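Cytochrome c-552 (Thiobacillus ferrooxidans, PDB 1H1O) carries electrons in the periplasm as a high-potential cytochrome c4 that binds two hemes. Local coordinates at residues K104-Q109 against E114-C119. Sequence-based numbering, arbitrary orientation.
Sequences KAIFNQ and EQIPAC. With HEM (protoporphyrin IX containing Fe), chain C.
Cys119 is the bump that fills the hollow between Ile106 and Phe107 on helix 100-109. Its SG lies 4.7 Å from the centroid of the Phe107 ring and 49° off the ring normal, an oblique sulfur-aromatic contact in which the sulfur is above the ring plane but displaced past the rim. The Cys119 C atom sits over one ring face, displaced toward the rim. CG anti to the backbone N (chi1 -174°) carries the Phe107 ring to the cysteine, and chi2 of 83° turns its face there; the ring also touches His123, the predicted axial ligand of the same heme. On the other wall of the hollow, Ile106 CG2 approaches Cys119 SG at 4.3 Å, and the same methyl meets Ile116 CG2 at 4.3 Å. Ile116 CG2 in turn lies 3.8 Å from HEM CBB, so two methyls run from the helix to the vinyl-derived substituent of the heme. This is the c-type cytochrome arrangement, with the N-terminal helix of the second heme domain packed against the start of its CXXCH motif; Cys119 is the predicted first covalent cysteine, its SG 2.4 Å from HEM CAB, consistent with the thioether though doubtful as a bond length. With an alanine here instead of Phe107, a gap would probably open beside His123 and Cys119, whose sulfur would lose its aromatic neighbour. Farther along, a smaller knob, Ala118 CB, rests against the backbone at the C-terminal end of the helix, 3.5 Å from Asn108 O. Helix 170-182 also meets this helix, Val176 touching Ile106 and Leu180 touching Phe107.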
# COMPACT_ATOMS: atom_id res chain seq x y z
N LYS A 104 4.55 3.93 -15.33
CA LYS A 104 5.67 3.01 -15.44
C LYS A 104 6.98 3.77 -15.51
O LYS A 104 7.95 3.43 -14.83
CB LYS A 104 5.54 2.11 -16.67
CG LYS A 104 6.66 1.08 -16.75
CD LYS A 104 6.48 0.11 -17.91
CE LYS A 104 7.56 -0.96 -17.86
NZ LYS A 104 7.67 -1.70 -19.15
N ALA A 105 7.01 4.81 -16.34
CA ALA A 105 8.21 5.61 -16.51
C ALA A 105 8.57 6.23 -15.16
O ALA A 105 9.74 6.26 -14.77
CB ALA A 105 7.97 6.70 -17.54
N ILE A 106 7.56 6.70 -14.44
CA ILE A 106 7.77 7.31 -13.14
C ILE A 106 8.31 6.29 -12.16
O ILE A 106 9.30 6.53 -11.47
CB ILE A 106 6.46 7.87 -12.57
CG1 ILE A 106 6.03 9.10 -13.38
CG2 ILE A 106 6.64 8.23 -11.11
CD1 ILE A 106 4.57 9.55 -13.14
N PHE A 107 7.65 5.15 -12.09
CA PHE A 107 8.08 4.13 -11.13
C PHE A 107 9.51 3.68 -11.36
O PHE A 107 10.30 3.58 -10.38
CB PHE A 107 7.16 2.91 -11.22
CG PHE A 107 7.45 1.88 -10.18
CD1 PHE A 107 6.92 2.00 -8.91
CD2 PHE A 107 8.31 0.83 -10.45
CE1 PHE A 107 7.26 1.10 -7.91
CE2 PHE A 107 8.66 -0.09 -9.47
CZ PHE A 107 8.14 0.05 -8.19
N ASN A 108 9.86 3.40 -12.61
CA ASN A 108 11.19 2.90 -12.94
C ASN A 108 12.25 3.97 -13.14
O ASN A 108 13.41 3.76 -12.76
CB ASN A 108 11.14 2.04 -14.21
CG ASN A 108 10.23 0.84 -14.08
OD1 ASN A 108 10.15 0.21 -13.03
ND2 ASN A 108 9.55 0.50 -15.16
N GLN A 109 11.88 5.10 -13.73
CA GLN A 109 12.85 6.14 -14.01
C GLN A 109 12.74 7.39 -13.15
O GLN A 109 13.69 8.15 -13.04
CB GLN A 109 12.74 6.55 -15.48
CG GLN A 109 12.80 5.37 -16.44
CD GLN A 109 12.88 5.80 -17.90
OE1 GLN A 109 13.93 6.28 -18.37
NE2 GLN A 109 11.77 5.65 -18.63
N GLU A 114 11.83 17.13 -11.75
CA GLU A 114 10.75 17.33 -10.80
C GLU A 114 11.16 16.75 -9.46
O GLU A 114 10.41 16.81 -8.48
CB GLU A 114 9.48 16.65 -11.31
CG GLU A 114 8.34 17.61 -11.53
CD GLU A 114 7.13 16.96 -12.16
OE1 GLU A 114 7.13 16.79 -13.40
OE2 GLU A 114 6.20 16.61 -11.41
N GLN A 115 12.37 16.21 -9.44
CA GLN A 115 12.94 15.61 -8.24
C GLN A 115 12.07 14.50 -7.66
O GLN A 115 11.90 14.39 -6.45
CB GLN A 115 13.23 16.69 -7.21
CG GLN A 115 14.38 17.60 -7.65
CD GLN A 115 14.58 18.79 -6.75
OE1 GLN A 115 14.65 18.66 -5.53
NE2 GLN A 115 14.67 19.97 -7.35
N ILE A 116 11.52 13.69 -8.55
CA ILE A 116 10.71 12.55 -8.16
C ILE A 116 11.61 11.34 -8.28
O ILE A 116 12.05 10.99 -9.38
CB ILE A 116 9.51 12.38 -9.10
CG1 ILE A 116 8.62 13.62 -8.99
CG2 ILE A 116 8.72 11.13 -8.72
CD1 ILE A 116 7.36 13.55 -9.85
N PRO A 117 11.90 10.67 -7.16
CA PRO A 117 12.77 9.49 -7.12
C PRO A 117 12.21 8.33 -7.91
O PRO A 117 10.98 8.17 -8.03
CB PRO A 117 12.83 9.14 -5.63
CG PRO A 117 12.39 10.39 -4.93
CD PRO A 117 11.34 10.96 -5.83
N ALA A 118 13.11 7.51 -8.43
CA ALA A 118 12.72 6.32 -9.17
C ALA A 118 12.24 5.34 -8.10
O ALA A 118 13.04 4.83 -7.32
CB ALA A 118 13.91 5.74 -9.93
N CYS A 119 10.93 5.12 -8.06
CA CYS A 119 10.28 4.25 -7.07
C CYS A 119 10.90 2.88 -6.92
O CYS A 119 11.00 2.36 -5.81
CB CYS A 119 8.81 4.05 -7.44
SG CYS A 119 8.04 5.50 -8.14
CHA HEM C . 5.33 2.92 0.99
CHB HEM C . 4.66 4.82 -3.35
CHC HEM C . 9.39 5.64 -3.64
CHD HEM C . 10.05 3.70 0.65
C1A HEM C . 4.72 3.36 -0.18
C2A HEM C . 3.29 3.31 -0.44
C3A HEM C . 3.09 3.84 -1.66
C4A HEM C . 4.41 4.22 -2.14
CMA HEM C . 1.81 4.02 -2.42
CAA HEM C . 2.28 2.77 0.51
CBA HEM C . 2.11 1.26 0.42
CGA HEM C . 1.04 0.76 1.16
O1A HEM C . 0.78 -0.46 0.96
O2A HEM C . 0.40 1.43 1.98
C1B HEM C . 5.90 5.21 -3.79
C2B HEM C . 6.12 5.87 -5.05
C3B HEM C . 7.45 6.13 -5.11
C4B HEM C . 8.04 5.59 -3.92
CMB HEM C . 5.01 6.20 -6.03
CAB HEM C . 8.25 6.84 -6.14
CBB HEM C . 7.69 8.25 -6.50
C1C HEM C . 9.99 5.18 -2.52
C2C HEM C . 11.41 5.25 -2.25
C3C HEM C . 11.56 4.71 -1.01
C4C HEM C . 10.28 4.30 -0.57
CMC HEM C . 12.42 5.86 -3.21
CAC HEM C . 12.83 4.54 -0.15
CBC HEM C . 13.64 5.87 0.03
C1D HEM C . 8.82 3.30 1.13
C2D HEM C . 8.62 2.69 2.44
C3D HEM C . 7.31 2.49 2.54
C4D HEM C . 6.69 2.96 1.28
CMD HEM C . 9.72 2.41 3.42
CAD HEM C . 6.52 1.90 3.68
CBD HEM C . 6.33 3.00 4.82
CGD HEM C . 5.94 2.46 6.07
O1D HEM C . 6.77 1.78 6.76
O2D HEM C . 4.77 2.65 6.51
NA HEM C . 5.38 3.92 -1.21
NB HEM C . 7.09 5.04 -3.10
NC HEM C . 9.31 4.58 -1.48
ND HEM C . 7.63 3.45 0.44
FE HEM C . 7.37 4.23 -1.35